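Local coordinates for genome polyprotein (Chicken sicinivirus JSY, PDB 6QWT) that probably acts as the RNA-dependent RNA polymerase (3Dpol) portion of the viral polyprotein, copying the viral RNA genome, at residues L86-M91 and K255-P260; G191-A196 and S301-M306. All coordinates share one frame; numbering follows the deposited sequence.

Along the chain the four segments alternate: 86-91, 191-196, 255-260 and 301-306, so the two contacts cross in sequence as well as lying next to each other, their centres about 13 Å apart. They meet directly where Leu86 CD1 of contact 1 packs on Leu193 CA of contact 2, 3.8 Å away. Helix 243-256 joins them further: its last turn runs into the short parallel strand pair of contact 1, while its side chains Phe246, Ile249 and Leu253 pack on residues of contact 2. Contact 2 is buried nearer the centre of the polymerase and contact 1 lies further out. The direct contact and the shared helix make them one packed region, where four segments far apart in sequence meet.

Contact 1: L86-M91 and K255-P260; sequences LHTLTM and KIIQLP
The imidazole of His87 has Gln258 CB over one face, 3.9 Å above the ring plane and offset toward the rim, a CH-pi contact. The Gln258 amide is turned 65° from that ring and folds back along its own backbone instead of stacking on it. The backbones form a minimal two-stranded parallel sheet in the RNA polymerase, short and weakly bonded, made by strand 86-87 and by strand 257-258, which follows helix 243-256 directly. Leu86 pairs with Ile257.

Two backbone bonds hold the register. Leu86 N donates to Ile256 O at 3.1 Å, and Gln258 N donates to Leu86 O at 2.7 Å in a nearly straight bond. A bend at chi2 (-64°) brings Gln258 NE2 back to Ile256 O, also at 3.1 Å. This carbonyl, at the end of the helix, is thus gripped by two donors, Leu86 N and Gln258 NE2, which approach from opposite faces of its plane.

On the side away from the imidazole, Leu86 and Ile256 lie side by side and point the same way, with Leu86 CD1 3.7 Å from Ile256 CG2. Phe83 also packs on Ile256. Further along, Thr88 crosses Leu259 at about a right angle. With chi1 at 69°, its methyl CG2 sits anti to the carbonyl carbon and touches Leu259 CD2 at 3.7 Å, while its hydroxyl OG1 meets the Pro260 ring at CD. A water bridges the segments here, accepting from Thr88 N and donating to Gln258 O at 3.1 Å.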
ATOM      1  N   LEU A  86      20.812   0.525 -12.816  1.00 28.18           N
ATOM      2  CA  LEU A  86      20.239   1.586 -12.002  1.00 26.54           C
ATOM      3  C   LEU A  86      21.278   2.091 -11.010  1.00 28.44           C
ATOM      4  O   LEU A  86      22.248   1.401 -10.685  1.00 27.28           O
ATOM      5  CB  LEU A  86      18.990   1.101 -11.257  1.00 25.85           C
ATOM      6  CG  LEU A  86      17.820   0.626 -12.118  1.00 26.70           C
ATOM      7  CD1 LEU A  86      16.758  -0.022 -11.245  1.00 24.88           C
ATOM      8  CD2 LEU A  86      17.228   1.773 -12.923  1.00 25.12           C
ATOM      9  N   HIS A  87      21.060   3.311 -10.527  1.00 29.27           N
ATOM     10  CA  HIS A  87      22.012   3.981  -9.656  1.00 28.36           C
ATOM     11  C   HIS A  87      21.328   4.409  -8.366  1.00 29.41           C
ATOM     12  O   HIS A  87      20.102   4.352  -8.230  1.00 22.99           O
ATOM     13  CB  HIS A  87      22.646   5.192 -10.354  1.00 23.15           C
ATOM     14  CG  HIS A  87      23.538   4.821 -11.497  1.00 32.93           C
ATOM     15  ND1 HIS A  87      24.912   4.791 -11.390  1.00 34.96           N
ATOM     16  CD2 HIS A  87      23.250   4.447 -12.769  1.00 31.95           C
ATOM     17  CE1 HIS A  87      25.432   4.421 -12.547  1.00 33.30           C
ATOM     18  NE2 HIS A  87      24.446   4.206 -13.398  1.00 33.86           N
ATOM     19  N   THR A  88      22.144   4.836  -7.410  1.00 26.77           N
ATOM     20  CA  THR A  88      21.654   5.324  -6.132  1.00 30.20           C
ATOM     21  C   THR A  88      21.429   6.832  -6.199  1.00 28.73           C
ATOM     22  O   THR A  88      22.028   7.544  -7.011  1.00 26.69           O
ATOM     23  CB  THR A  88      22.633   4.979  -5.003  1.00 29.48           C
ATOM     24  OG1 THR A  88      23.833   5.751  -5.140  1.00 31.43           O
ATOM     25  CG2 THR A  88      22.981   3.498  -5.037  1.00 27.77           C
ATOM     26  N   LEU A  89      20.534   7.310  -5.345  1.00 27.69           N
ATOM     27  CA  LEU A  89      20.302   8.736  -5.195  1.00 28.76           C
ATOM     28  C   LEU A  89      21.255   9.310  -4.158  1.00 28.66           C
ATOM     29  O   LEU A  89      21.626   8.641  -3.189  1.00 25.22           O
ATOM     30  CB  LEU A  89      18.858   9.020  -4.774  1.00 25.47           C
ATOM     31  CG  LEU A  89      17.733   8.663  -5.745  1.00 27.66           C
ATOM     32  CD1 LEU A  89      16.417   9.242  -5.249  1.00 24.38           C
ATOM     33  CD2 LEU A  89      18.048   9.159  -7.150  1.00 30.65           C
ATOM     34  N   THR A  90      21.661  10.558  -4.377  1.00 27.46           N
ATOM     35  CA  THR A  90      22.400  11.276  -3.353  1.00 33.09           C
ATOM     36  C   THR A  90      21.516  11.477  -2.124  1.00 30.37           C
ATOM     37  O   THR A  90      20.287  11.388  -2.190  1.00 29.90           O
ATOM     38  CB  THR A  90      22.879  12.630  -3.882  1.00 32.16           C
ATOM     39  OG1 THR A  90      21.752  13.493  -4.066  1.00 31.73           O
ATOM     40  CG2 THR A  90      23.606  12.466  -5.212  1.00 32.44           C
ATOM     41  N   MET A  91      22.158  11.750  -0.988  1.00 29.96           N
ATOM     42  CA  MET A  91      21.397  11.960   0.238  1.00 29.58           C
ATOM     43  C   MET A  91      20.468  13.159   0.112  1.00 34.61           C
ATOM     44  O   MET A  91      19.327  13.124   0.593  1.00 31.07           O
ATOM     45  CB  MET A  91      22.336  12.142   1.425  1.00 31.19           C
ATOM     46  CG  MET A  91      21.597  12.279   2.740  1.00 32.55           C
ATOM     47  SD  MET A  91      22.679  12.563   4.138  1.00 33.23           S
ATOM     48  CE  MET A  91      23.710  11.102   4.085  1.00 37.07           C
ATOM     49  N   LYS A 255      22.560  -7.034  -8.414  1.00 25.14           N
ATOM     50  CA  LYS A 255      23.263  -6.998  -9.690  1.00 29.65           C
ATOM     51  C   LYS A 255      22.860  -5.807 -10.546  1.00 30.35           C
ATOM     52  O   LYS A 255      23.633  -5.395 -11.418  1.00 28.69           O
ATOM     53  CB  LYS A 255      23.020  -8.303 -10.455  1.00 23.88           C
ATOM     54  CG  LYS A 255      23.589  -9.532  -9.748  1.00 30.03           C
ATOM     55  CD  LYS A 255      23.395 -10.803 -10.558  1.00 27.25           C
ATOM     56  CE  LYS A 255      21.987 -11.340 -10.389  1.00 37.73           C
ATOM     57  NZ  LYS A 255      21.706 -12.495 -11.286  1.00 42.41           N
ATOM     58  N   ILE A 256      21.683  -5.236 -10.301  1.00 28.56           N
ATOM     59  CA  ILE A 256      21.170  -4.132 -11.105  1.00 27.33           C
ATOM     60  C   ILE A 256      21.619  -2.779 -10.563  1.00 27.64           C
ATOM     61  O   ILE A 256      22.005  -1.893 -11.330  1.00 24.39           O
ATOM     62  CB  ILE A 256      19.632  -4.227 -11.174  1.00 27.34           C
ATOM     63  CG1 ILE A 256      19.206  -5.455 -11.981  1.00 28.94           C
ATOM     64  CG2 ILE A 256      19.031  -2.959 -11.758  1.00 24.63           C
ATOM     65  CD1 ILE A 256      17.730  -5.765 -11.869  1.00 27.59           C
ATOM     66  N   ILE A 257      21.581  -2.595  -9.246  1.00 27.05           N
ATOM     67  CA  ILE A 257      21.840  -1.290  -8.642  1.00 26.50           C
ATOM     68  C   ILE A 257      23.344  -1.087  -8.508  1.00 26.55           C
ATOM     69  O   ILE A 257      24.038  -1.890  -7.875  1.00 26.63           O
ATOM     70  CB  ILE A 257      21.140  -1.164  -7.281  1.00 24.03           C
ATOM     71  CG1 ILE A 257      19.620  -1.130  -7.469  1.00 19.57           C
ATOM     72  CG2 ILE A 257      21.617   0.081  -6.542  1.00 22.24           C
ATOM     73  CD1 ILE A 257      18.841  -1.373  -6.200  1.00 23.85           C
ATOM     74  N   GLN A 258      23.846  -0.003  -9.098  1.00 25.11           N
ATOM     75  CA  GLN A 258      25.266   0.331  -9.052  1.00 28.45           C
ATOM     76  C   GLN A 258      25.535   1.215  -7.840  1.00 26.28           C
ATOM     77  O   GLN A 258      24.943   2.294  -7.709  1.00 29.22           O
ATOM     78  CB  GLN A 258      25.696   1.034 -10.339  1.00 30.13           C
ATOM     79  CG  GLN A 258      25.235   0.339 -11.609  1.00 29.76           C
ATOM     80  CD  GLN A 258      25.843  -1.040 -11.766  1.00 32.67           C
ATOM     81  OE1 GLN A 258      27.061  -1.203 -11.693  1.00 34.59           O
ATOM     82  NE2 GLN A 258      24.997  -2.043 -11.980  1.00 28.49           N
ATOM     83  N   LEU A 259      26.428   0.764  -6.964  1.00 33.15           N
ATOM     84  CA  LEU A 259      26.658   1.450  -5.697  1.00 33.76           C
ATOM     85  C   LEU A 259      27.829   2.425  -5.811  1.00 37.38           C
ATOM     86  O   LEU A 259      28.804   2.145  -6.514  1.00 40.95           O
ATOM     87  CB  LEU A 259      26.937   0.443  -4.587  1.00 31.90           C
ATOM     88  CG  LEU A 259      25.768  -0.470  -4.213  1.00 33.21           C
ATOM     89  CD1 LEU A 259      26.165  -1.442  -3.114  1.00 32.84           C
ATOM     90  CD2 LEU A 259      24.556   0.348  -3.792  1.00 32.25           C
ATOM     91  N   PRO A 260      27.747   3.567  -5.134  1.00 42.44           N
ATOM     92  CA  PRO A 260      28.857   4.525  -5.141  1.00 43.25           C
ATOM     93  C   PRO A 260      29.959   4.073  -4.198  1.00 39.29           C
ATOM     94  O   PRO A 260      29.749   3.155  -3.390  1.00 42.00           O
ATOM     95  CB  PRO A 260      28.194   5.824  -4.658  1.00 39.91           C
ATOM     96  CG  PRO A 260      27.110   5.355  -3.760  1.00 39.76           C
ATOM     97  CD  PRO A 260      26.610   4.046  -4.328  1.00 37.86           C
TER
HETATM   98  O   HOH W   1      25.041   5.382  -7.335  1.00 35.26           O

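Contact 2: G191-A196 and S301-M306; sequences GGLFEA and SILNSM
Phe194 turns the edge of its ring, not a face, to Ile302: the methyl CG2 of Ile302 lies near the ring plane, 3.8 Å from Phe194 CE1, and the two side chains run obliquely across each other. Phe194 CD1 shares the same methyl. Phe194 does not leave its backbone in the direction of the other helix, but chi1 of -63° carries the ring across to it. Ile302 starts out toward helix 191-198, and its methyl CG2 faces the ring edge.

Leu193, one residue earlier, takes the other part of the interface. Its CG is anti to the backbone N (chi1 178°), extending the chain away from its helix so that the single methyl CD2 meets three residues: Met306 SD at 4.2 Å, Leu303 CD2 at 4.3 Å and, more loosely, Ile302 CG2. The backbones stay well apart, the axes of the short segments coming no closer than 11.2 Å and crossing at 73°, so side chains alone bridge them and no hydrogen bond passes between.

Helix 298-316 corresponds to the long palm helix that follows the motif B loop in picornaviral polymerases, and helix 191-198 crosses it here. The buried layer continues into helix 243-256, whose Leu253 packs on Leu193, Phe246 on Leu303 and Ile249 on Met306; Tyr77 and Phe78 of helix 70-81 also cover Met306.

Within the palm helix, Ser305 turns its hydroxyl back onto the preceding turn. Ser301 O accepts from both Ser305 N and Ser305 OG, each 3.0 Å away, and the two donors come from opposite faces of the carbonyl plane.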
ATOM      1  N   GLY A 191      16.451   4.398  -4.633  1.00 20.63           N
ATOM      2  CA  GLY A 191      15.793   5.530  -5.269  1.00 23.83           C
ATOM      3  C   GLY A 191      15.799   5.447  -6.783  1.00 27.90           C
ATOM      4  O   GLY A 191      14.839   5.860  -7.439  1.00 24.21           O
ATOM      5  N   GLY A 192      16.884   4.923  -7.361  1.00 22.85           N
ATOM      6  CA  GLY A 192      16.905   4.697  -8.796  1.00 21.51           C
ATOM      7  C   GLY A 192      15.825   3.730  -9.245  1.00 23.85           C
ATOM      8  O   GLY A 192      15.175   3.942 -10.271  1.00 25.56           O
ATOM      9  N   LEU A 193      15.613   2.659  -8.477  1.00 24.56           N
ATOM     10  CA  LEU A 193      14.507   1.755  -8.767  1.00 21.22           C
ATOM     11  C   LEU A 193      13.163   2.445  -8.563  1.00 23.33           C
ATOM     12  O   LEU A 193      12.256   2.305  -9.393  1.00 21.41           O
ATOM     13  CB  LEU A 193      14.607   0.505  -7.895  1.00 22.89           C
ATOM     14  CG  LEU A 193      13.488  -0.531  -8.039  1.00 23.68           C
ATOM     15  CD1 LEU A 193      13.495  -1.164  -9.426  1.00 20.44           C
ATOM     16  CD2 LEU A 193      13.609  -1.593  -6.963  1.00 21.00           C
ATOM     17  N   PHE A 194      13.021   3.203  -7.469  1.00 22.88           N
ATOM     18  CA  PHE A 194      11.766   3.904  -7.212  1.00 24.28           C
ATOM     19  C   PHE A 194      11.459   4.901  -8.320  1.00 24.26           C
ATOM     20  O   PHE A 194      10.310   5.014  -8.761  1.00 24.24           O
ATOM     21  CB  PHE A 194      11.816   4.611  -5.855  1.00 20.73           C
ATOM     22  CG  PHE A 194      11.969   3.675  -4.683  1.00 33.43           C
ATOM     23  CD1 PHE A 194      11.626   2.336  -4.792  1.00 34.59           C
ATOM     24  CD2 PHE A 194      12.461   4.137  -3.469  1.00 30.55           C
ATOM     25  CE1 PHE A 194      11.770   1.476  -3.714  1.00 37.39           C
ATOM     26  CE2 PHE A 194      12.606   3.284  -2.388  1.00 33.23           C
ATOM     27  CZ  PHE A 194      12.261   1.951  -2.511  1.00 38.00           C
ATOM     28  N   GLU A 195      12.475   5.633  -8.786  1.00 21.84           N
ATOM     29  CA  GLU A 195      12.284   6.546  -9.908  1.00 26.73           C
ATOM     30  C   GLU A 195      11.727   5.813 -11.121  1.00 26.34           C
ATOM     31  O   GLU A 195      10.753   6.260 -11.740  1.00 26.21           O
ATOM     32  CB  GLU A 195      13.607   7.218 -10.268  1.00 27.36           C
ATOM     33  CG  GLU A 195      13.947   8.439  -9.446  1.00 30.15           C
ATOM     34  CD  GLU A 195      15.135   9.187 -10.014  1.00 34.27           C
ATOM     35  OE1 GLU A 195      16.048   8.532 -10.560  1.00 32.17           O
ATOM     36  OE2 GLU A 195      15.153  10.429  -9.925  1.00 38.56           O
ATOM     37  N   ALA A 196      12.333   4.675 -11.468  1.00 23.49           N
ATOM     38  CA  ALA A 196      11.947   3.967 -12.682  1.00 27.47           C
ATOM     39  C   ALA A 196      10.519   3.442 -12.598  1.00 24.72           C
ATOM     40  O   ALA A 196       9.793   3.436 -13.599  1.00 20.86           O
ATOM     41  CB  ALA A 196      12.923   2.821 -12.950  1.00 25.10           C
ATOM     42  N   SER A 301       5.784  -0.700  -0.634  1.00 38.08           N
ATOM     43  CA  SER A 301       4.763  -1.020  -1.622  1.00 33.68           C
ATOM     44  C   SER A 301       5.388  -1.380  -2.964  1.00 32.78           C
ATOM     45  O   SER A 301       4.825  -2.191  -3.708  1.00 32.68           O
ATOM     46  CB  SER A 301       3.789   0.150  -1.769  1.00 37.54           C
ATOM     47  OG  SER A 301       4.462   1.325  -2.185  1.00 50.72           O
ATOM     48  N   ILE A 302       6.542  -0.790  -3.287  1.00 32.46           N
ATOM     49  CA  ILE A 302       7.235  -1.127  -4.529  1.00 30.65           C
ATOM     50  C   ILE A 302       7.776  -2.550  -4.463  1.00 28.58           C
ATOM     51  O   ILE A 302       7.587  -3.347  -5.388  1.00 26.22           O
ATOM     52  CB  ILE A 302       8.354  -0.107  -4.814  1.00 35.90           C
ATOM     53  CG1 ILE A 302       7.766   1.176  -5.401  1.00 31.13           C
ATOM     54  CG2 ILE A 302       9.389  -0.687  -5.769  1.00 30.75           C
ATOM     55  CD1 ILE A 302       7.093   0.962  -6.727  1.00 36.69           C
ATOM     56  N   LEU A 303       8.460  -2.887  -3.366  1.00 26.22           N
ATOM     57  CA  LEU A 303       8.980  -4.239  -3.200  1.00 27.95           C
ATOM     58  C   LEU A 303       7.860  -5.254  -2.993  1.00 22.81           C
ATOM     59  O   LEU A 303       7.990  -6.408  -3.416  1.00 23.44           O
ATOM     60  CB  LEU A 303       9.967  -4.281  -2.033  1.00 28.98           C
ATOM     61  CG  LEU A 303      11.111  -3.264  -2.128  1.00 31.02           C
ATOM     62  CD1 LEU A 303      12.039  -3.359  -0.928  1.00 34.26           C
ATOM     63  CD2 LEU A 303      11.890  -3.444  -3.423  1.00 28.12           C
ATOM     64  N   ASN A 304       6.761  -4.848  -2.351  1.00 25.77           N
ATOM     65  CA  ASN A 304       5.612  -5.739  -2.219  1.00 27.85           C
ATOM     66  C   ASN A 304       5.014  -6.072  -3.579  1.00 25.77           C
ATOM     67  O   ASN A 304       4.603  -7.214  -3.819  1.00 21.29           O
ATOM     68  CB  ASN A 304       4.550  -5.111  -1.318  1.00 31.98           C
ATOM     69  CG  ASN A 304       4.675  -5.556   0.124  1.00 41.18           C
ATOM     70  OD1 ASN A 304       5.780  -5.731   0.642  1.00 40.37           O
ATOM     71  ND2 ASN A 304       3.537  -5.741   0.783  1.00 42.96           N
ATOM     72  N   SER A 305       4.937  -5.078  -4.472  1.00 24.74           N
ATOM     73  CA  SER A 305       4.468  -5.322  -5.835  1.00 25.27           C
ATOM     74  C   SER A 305       5.309  -6.389  -6.513  1.00 18.97           C
ATOM     75  O   SER A 305       4.779  -7.325  -7.123  1.00 21.60           O
ATOM     76  CB  SER A 305       4.508  -4.031  -6.652  1.00 24.99           C
ATOM     77  OG  SER A 305       3.527  -3.113  -6.219  1.00 28.02           O
ATOM     78  N   MET A 306       6.633  -6.253  -6.428  1.00 18.92           N
ATOM     79  CA  MET A 306       7.513  -7.251  -7.018  1.00 21.62           C
ATOM     80  C   MET A 306       7.291  -8.616  -6.381  1.00 19.59           C
ATOM     81  O   MET A 306       7.187  -9.622  -7.088  1.00 21.63           O
ATOM     82  CB  MET A 306       8.969  -6.800  -6.891  1.00 21.17           C
ATOM     83  CG  MET A 306       9.205  -5.427  -7.505  1.00 25.11           C
ATOM     84  SD  MET A 306      10.900  -4.818  -7.396  1.00 35.79           S
ATOM     85  CE  MET A 306      11.787  -6.143  -8.157  1.00 23.88           C
TER